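Local atomic coordinates of FdhC (Acinetobacter nosocomialis, PDB entry 5KTC), a protein that probably transfers a 3-hydroxybutanoyl group from coenzyme A to the amino group of a dTDP-linked dideoxy sugar, as a GNAT-family N-acyltransferase of O-antigen synthesis. Residues A[70-81]-A[93-104]. Residues are numbered along the deposited sequence; the frame is centred on the assembly and turned at random. Where two conformers were deposited one is given.
Sequences RSDDQSPIGTVR and CWGSWILNEHKT. With FUH ([[(2~{R},3~{S},5~{R})-5-[5-methyl-2,4-bis(oxidanylidene)pyrimidin-1-yl]-3-oxidanyl-oxolan-2-yl]methoxy-oxidanyl-phosphoryl] [(2~{R},3~{R},4~{S},5~{R},6~{R})-6-methyl-3,5-bis(oxidanyl)-4-[[(3~{R})-3-oxidanylbutanoyl]amino]oxan-2-yl] hydrogen phosphate), chain C.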
loop_
_atom_site.group_PDB
_atom_site.type_symbol
_atom_site.label_atom_id
_atom_site.label_comp_id
_atom_site.label_asym_id
_atom_site.label_seq_id
_atom_site.Cartn_x
_atom_site.Cartn_y
_atom_site.Cartn_z
ATOM N N ARG A 70 1.430 -12.415 5.349
ATOM C CA ARG A 70 2.760 -13.004 5.475
ATOM C C ARG A 70 2.799 -14.407 4.836
ATOM O O ARG A 70 1.906 -15.257 5.031
ATOM C CB ARG A 70 3.340 -12.881 6.859
ATOM C CG ARG A 70 2.748 -13.692 7.925
ATOM C CD ARG A 70 3.378 -13.355 9.243
ATOM N NE ARG A 70 4.699 -13.990 9.325
ATOM C CZ ARG A 70 5.661 -13.633 10.154
ATOM N NH1 ARG A 70 5.528 -12.568 10.933
ATOM N NH2 ARG A 70 6.811 -14.315 10.147
ATOM N N SER A 71 3.798 -14.572 3.968
ATOM C CA SER A 71 3.984 -15.752 3.161
ATOM C C SER A 71 4.258 -17.040 3.926
ATOM O O SER A 71 3.920 -18.081 3.426
ATOM C CB SER A 71 5.211 -15.567 2.261
ATOM O OG SER A 71 4.975 -14.462 1.417
ATOM N N ASP A 72 4.936 -16.958 5.056
ATOM C CA ASP A 72 5.428 -18.160 5.759
ATOM C C ASP A 72 4.264 -18.958 6.385
ATOM O O ASP A 72 4.295 -20.199 6.357
ATOM C CB ASP A 72 6.553 -17.816 6.739
ATOM C CG ASP A 72 6.111 -16.965 7.874
ATOM O OD1 ASP A 72 4.934 -16.497 7.886
ATOM O OD2 ASP A 72 6.951 -16.692 8.754
ATOM N N ASP A 73 3.231 -18.249 6.884
ATOM C CA ASP A 73 2.038 -18.887 7.461
ATOM C C ASP A 73 0.696 -18.471 6.871
ATOM O O ASP A 73 -0.362 -18.870 7.355
ATOM C CB ASP A 73 2.029 -18.642 8.962
ATOM C CG ASP A 73 1.838 -17.200 9.324
ATOM O OD1 ASP A 73 1.669 -16.370 8.430
ATOM O OD2 ASP A 73 1.832 -16.908 10.507
ATOM N N GLN A 74 0.731 -17.704 5.802
ATOM C CA GLN A 74 -0.489 -17.281 5.128
ATOM C C GLN A 74 -1.504 -16.633 6.109
ATOM O O GLN A 74 -2.714 -16.922 6.066
ATOM C CB GLN A 74 -1.101 -18.439 4.290
ATOM C CG GLN A 74 -0.135 -18.996 3.241
ATOM C CD GLN A 74 0.654 -20.165 3.807
ATOM O OE1 GLN A 74 0.055 -21.115 4.299
ATOM N NE2 GLN A 74 1.974 -20.088 3.817
ATOM N N SER A 75 -0.997 -15.749 6.953
ATOM C CA SER A 75 -1.797 -15.047 7.910
ATOM C C SER A 75 -1.830 -13.556 7.530
ATOM O O SER A 75 -0.815 -13.026 7.047
ATOM C CB SER A 75 -1.255 -15.272 9.327
ATOM O OG SER A 75 -0.091 -14.537 9.619
ATOM N N PRO A 76 -2.963 -12.881 7.797
ATOM C CA PRO A 76 -3.148 -11.503 7.368
ATOM C C PRO A 76 -2.453 -10.568 8.303
ATOM O O PRO A 76 -2.502 -10.761 9.520
ATOM C CB PRO A 76 -4.653 -11.338 7.409
ATOM C CG PRO A 76 -5.101 -12.224 8.518
ATOM C CD PRO A 76 -4.202 -13.420 8.406
ATOM N N ILE A 77 -1.701 -9.612 7.738
ATOM C CA ILE A 77 -0.910 -8.665 8.533
ATOM C C ILE A 77 -1.233 -7.193 8.202
ATOM O O ILE A 77 -0.710 -6.327 8.832
ATOM C CB ILE A 77 0.588 -8.910 8.357
ATOM C CG1 ILE A 77 1.007 -8.849 6.852
ATOM C CG2 ILE A 77 0.980 -10.301 8.917
ATOM C CD1 ILE A 77 2.521 -8.765 6.706
ATOM N N GLY A 78 -2.127 -6.921 7.243
ATOM C CA GLY A 78 -2.507 -5.540 7.006
ATOM C C GLY A 78 -3.298 -5.256 5.758
ATOM O O GLY A 78 -3.880 -6.171 5.159
ATOM N N THR A 79 -3.333 -3.957 5.391
ATOM C CA THR A 79 -4.100 -3.504 4.287
ATOM C C THR A 79 -3.335 -2.520 3.460
ATOM O O THR A 79 -2.406 -1.841 3.951
ATOM C CB THR A 79 -5.415 -2.822 4.707
ATOM O OG1 THR A 79 -5.154 -1.672 5.534
ATOM C CG2 THR A 79 -6.252 -3.801 5.408
ATOM N N VAL A 80 -3.743 -2.383 2.195
ATOM C CA VAL A 80 -3.253 -1.243 1.407
ATOM C C VAL A 80 -4.171 -1.022 0.250
ATOM O O VAL A 80 -4.828 -1.978 -0.206
ATOM C CB VAL A 80 -1.763 -1.421 0.964
ATOM C CG1 VAL A 80 -1.640 -2.512 -0.107
ATOM C CG2 VAL A 80 -1.163 -0.093 0.499
ATOM N N ARG A 81 -4.235 0.203 -0.213
ATOM C CA ARG A 81 -5.245 0.573 -1.276
ATOM C C ARG A 81 -4.718 1.544 -2.292
ATOM O O ARG A 81 -4.014 2.484 -1.940
ATOM C CB ARG A 81 -6.453 1.191 -0.587
ATOM C CG ARG A 81 -7.721 1.369 -1.402
ATOM C CD ARG A 81 -8.961 1.585 -0.501
ATOM N NE ARG A 81 -8.823 2.798 0.278
ATOM C CZ ARG A 81 -9.479 3.975 0.201
ATOM N NH1 ARG A 81 -10.510 4.226 -0.600
ATOM N NH2 ARG A 81 -9.080 4.929 1.023
ATOM N N CYS A 93 -3.805 7.589 -6.384
ATOM C CA CYS A 93 -3.470 7.705 -4.969
ATOM C C CYS A 93 -3.267 6.306 -4.326
ATOM O O CYS A 93 -3.840 5.308 -4.772
ATOM C CB CYS A 93 -4.563 8.455 -4.189
ATOM S SG CYS A 93 -4.834 10.156 -4.852
ATOM N N TRP A 94 -2.502 6.266 -3.246
ATOM C CA TRP A 94 -2.464 5.077 -2.427
ATOM C C TRP A 94 -2.386 5.447 -0.951
ATOM O O TRP A 94 -2.073 6.591 -0.562
ATOM C CB TRP A 94 -1.345 4.111 -2.819
ATOM C CG TRP A 94 0.061 4.409 -2.429
ATOM C CD1 TRP A 94 0.926 5.266 -3.031
ATOM C CD2 TRP A 94 0.803 3.755 -1.379
ATOM N NE1 TRP A 94 2.163 5.199 -2.401
ATOM C CE2 TRP A 94 2.119 4.241 -1.426
ATOM C CE3 TRP A 94 0.477 2.779 -0.428
ATOM C CZ2 TRP A 94 3.122 3.795 -0.534
ATOM C CZ3 TRP A 94 1.488 2.313 0.445
ATOM C CH2 TRP A 94 2.781 2.832 0.390
ATOM N N GLY A 95 -2.729 4.469 -0.159
ATOM C CA GLY A 95 -2.866 4.667 1.267
ATOM C C GLY A 95 -3.654 3.551 1.896
ATOM O O GLY A 95 -3.497 2.367 1.518
ATOM N N SER A 96 -4.498 3.891 2.872
ATOM C CA SER A 96 -5.067 2.881 3.766
ATOM C C SER A 96 -4.037 1.831 4.217
ATOM O O SER A 96 -4.322 0.611 4.259
ATOM C CB SER A 96 -6.327 2.220 3.202
ATOM O OG SER A 96 -7.296 3.134 2.727
ATOM N N TRP A 97 -2.849 2.311 4.540
ATOM C CA TRP A 97 -1.662 1.453 4.572
ATOM C C TRP A 97 -1.424 1.157 6.035
ATOM O O TRP A 97 -1.036 2.061 6.821
ATOM C CB TRP A 97 -0.489 2.172 4.022
ATOM C CG TRP A 97 0.759 1.352 3.863
ATOM C CD1 TRP A 97 0.860 0.032 3.549
ATOM C CD2 TRP A 97 2.095 1.857 3.960
ATOM N NE1 TRP A 97 2.200 -0.313 3.443
ATOM C CE2 TRP A 97 2.969 0.790 3.670
ATOM C CE3 TRP A 97 2.632 3.115 4.270
ATOM C CZ2 TRP A 97 4.341 0.920 3.715
ATOM C CZ3 TRP A 97 4.028 3.264 4.307
ATOM C CH2 TRP A 97 4.863 2.158 3.996
ATOM N N ILE A 98 -1.675 -0.093 6.408
ATOM C CA ILE A 98 -1.643 -0.503 7.804
ATOM C C ILE A 98 -0.994 -1.876 7.917
ATOM O O ILE A 98 -1.312 -2.783 7.150
ATOM C CB ILE A 98 -3.021 -0.586 8.466
ATOM C CG1 ILE A 98 -3.886 0.671 8.188
ATOM C CG2 ILE A 98 -2.825 -0.687 9.959
ATOM C CD1 ILE A 98 -5.361 0.552 8.422
ATOM N N LEU A 99 -0.068 -2.000 8.861
ATOM C CA LEU A 99 0.538 -3.313 9.173
ATOM C C LEU A 99 0.443 -3.571 10.695
ATOM O O LEU A 99 0.758 -2.666 11.470
ATOM C CB LEU A 99 1.987 -3.316 8.734
ATOM C CG LEU A 99 2.238 -3.394 7.221
ATOM C CD1 LEU A 99 3.702 -3.169 6.943
ATOM C CD2 LEU A 99 1.801 -4.718 6.598
ATOM N N ASN A 100 0.060 -4.780 11.099
ATOM C CA ASN A 100 -0.133 -5.041 12.550
ATOM C C ASN A 100 1.132 -5.662 13.122
ATOM O O ASN A 100 2.121 -5.842 12.397
ATOM C CB ASN A 100 -1.366 -5.926 12.808
ATOM C CG ASN A 100 -1.261 -7.322 12.224
ATOM O OD1 ASN A 100 -0.196 -7.862 11.983
ATOM N ND2 ASN A 100 -2.426 -7.906 11.935
ATOM N N GLU A 101 1.096 -6.002 14.411
ATOM C CA GLU A 101 2.231 -6.645 15.113
ATOM C C GLU A 101 2.823 -7.884 14.485
ATOM O O GLU A 101 3.992 -8.145 14.670
ATOM C CB GLU A 101 1.781 -7.080 16.522
ATOM C CG GLU A 101 2.484 -6.376 17.657
ATOM C CD GLU A 101 1.954 -6.829 19.024
ATOM O OE1 GLU A 101 0.926 -7.566 19.057
ATOM O OE2 GLU A 101 2.561 -6.459 20.062
ATOM N N HIS A 102 2.015 -8.638 13.761
ATOM C CA HIS A 102 2.452 -9.945 13.188
ATOM C C HIS A 102 3.112 -9.758 11.840
ATOM O O HIS A 102 3.492 -10.709 11.217
ATOM C CB HIS A 102 1.292 -10.975 13.102
ATOM C CG HIS A 102 1.720 -12.404 12.814
ATOM N ND1 HIS A 102 2.785 -13.030 13.434
ATOM C CD2 HIS A 102 1.171 -13.337 11.999
ATOM C CE1 HIS A 102 2.911 -14.257 12.969
ATOM N NE2 HIS A 102 1.943 -14.471 12.096
ATOM N N LYS A 103 3.313 -8.514 11.419
ATOM C CA LYS A 103 3.955 -8.211 10.177
ATOM C C LYS A 103 5.372 -8.804 10.153
ATOM O O LYS A 103 6.029 -8.902 11.190
ATOM C CB LYS A 103 4.048 -6.655 9.975
ATOM C CG LYS A 103 4.996 -5.959 10.978
ATOM C CD LYS A 103 5.014 -4.454 10.907
ATOM C CE LYS A 103 5.918 -3.860 12.002
ATOM N NZ LYS A 103 5.725 -2.391 12.143
ATOM N N THR A 104 5.841 -9.147 8.983
ATOM C CA THR A 104 7.242 -9.444 8.826
ATOM C C THR A 104 8.031 -8.147 8.925
ATOM O O THR A 104 7.467 -7.041 8.784
ATOM C CB THR A 104 7.563 -10.081 7.481
ATOM O OG1 THR A 104 7.029 -9.260 6.470
ATOM C CG2 THR A 104 6.935 -11.453 7.336
HETATM O O1 FUH C . -2.051 5.619 4.070
HETATM C C1 FUH C . -1.822 6.741 3.632
HETATM C C2 FUH C . -0.685 7.039 2.711
HETATM C C3 FUH C . 0.432 6.035 2.832
HETATM O O2 FUH C . 1.408 6.445 3.823
HETATM C C4 FUH C . 1.184 5.916 1.531
HETATM N N1 FUH C . -2.637 7.831 3.931
HETATM C C5 FUH C . -3.956 7.618 4.536
HETATM C C6 FUH C . -4.204 8.597 5.699
HETATM O O3 FUH C . -4.047 9.859 5.207
HETATM C C7 FUH C . -5.617 8.563 6.233
HETATM C C8 FUH C . -5.972 9.725 7.191
HETATM O O4 FUH C . -6.564 8.626 5.152
HETATM C C9 FUH C . -5.030 7.804 3.479
HETATM O O5 FUH C . -4.975 6.782 2.471
HETATM C C10 FUH C . -6.365 7.674 4.093
HETATM O O6 FUH C . -6.469 6.353 4.602
HETATM P P1 FUH C . -7.839 5.742 5.064
HETATM O O7 FUH C . -8.210 6.150 6.441
HETATM O O8 FUH C . -7.605 4.234 4.977
HETATM O O9 FUH C . -8.965 5.949 3.958
HETATM P P2 FUH C . -9.942 7.176 3.644
HETATM O O10 FUH C . -9.816 7.466 2.188
HETATM O O11 FUH C . -9.514 8.322 4.551
HETATM O O12 FUH C . -11.308 6.500 4.021
HETATM C C11 FUH C . -12.527 6.990 3.452
HETATM C C12 FUH C . -13.644 6.703 4.423
HETATM C C13 FUH C . -13.312 7.077 5.883
HETATM O O13 FUH C . -14.471 7.547 6.594
HETATM C C14 FUH C . -12.926 5.762 6.545
HETATM C C15 FUH C . -13.777 4.785 5.772
HETATM O O14 FUH C . -13.935 5.302 4.426
HETATM N N2 FUH C . -13.200 3.442 5.542
HETATM C C16 FUH C . -12.090 3.276 4.769
HETATM C C17 FUH C . -11.602 1.994 4.510
HETATM C C18 FUH C . -10.383 1.758 3.645
HETATM C C19 FUH C . -12.292 0.899 5.115
HETATM O O15 FUH C . -11.903 -0.313 4.859
HETATM N N3 FUH C . -13.382 1.091 5.871
HETATM C C20 FUH C . -13.839 2.337 6.035
HETATM O O16 FUH C . -14.899 2.522 6.802
#
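Arg81 reaches across to Ser96 and grips its one hydroxyl oxygen side-on with two nitrogens, NE at 2.9 Å from OG and NH2 at 3.1 Å. A bend at chi3 (62°) turns the guanidinium so that OG lies near its plane, while NH2 also bonds FUH O10. Ser96 suits the place because its small hydroxyl can accept from Arg81 and still donate to the phosphate oxygen FUH O8; its backbone N binds the sugar oxygen O5. Glu63 forms a salt bridge with Arg81 NH1 and probably helps to fix the arginine. Next to Ser96, Gly95 has no side chain, and a CB there would run into FUH O5; C4 of the acyl chain sits over the face of Trp94. Val80 CG2 meets the edge of that indole, 3.4 Å from CE3. Thr79 OG1 donates to the Ser96 carbonyl (2.7 Å to O), which probably helps to hold the bulge where the antiparallel register slips by one residue. At the far end, Arg70 NH1 hydrogen-bonds to His102 O. In one of the two modelled positions of the His102 ring, the Arg70 guanidinium stacks on it and NE2 donates to Asp73 OD2, so these contacts are less certain. Trp97 O and Leu99 N bind coenzyme A, so this bulged strand of the GNAT fold serves both ligands, its bulge typical of the superfamily's cofactor-binding strand.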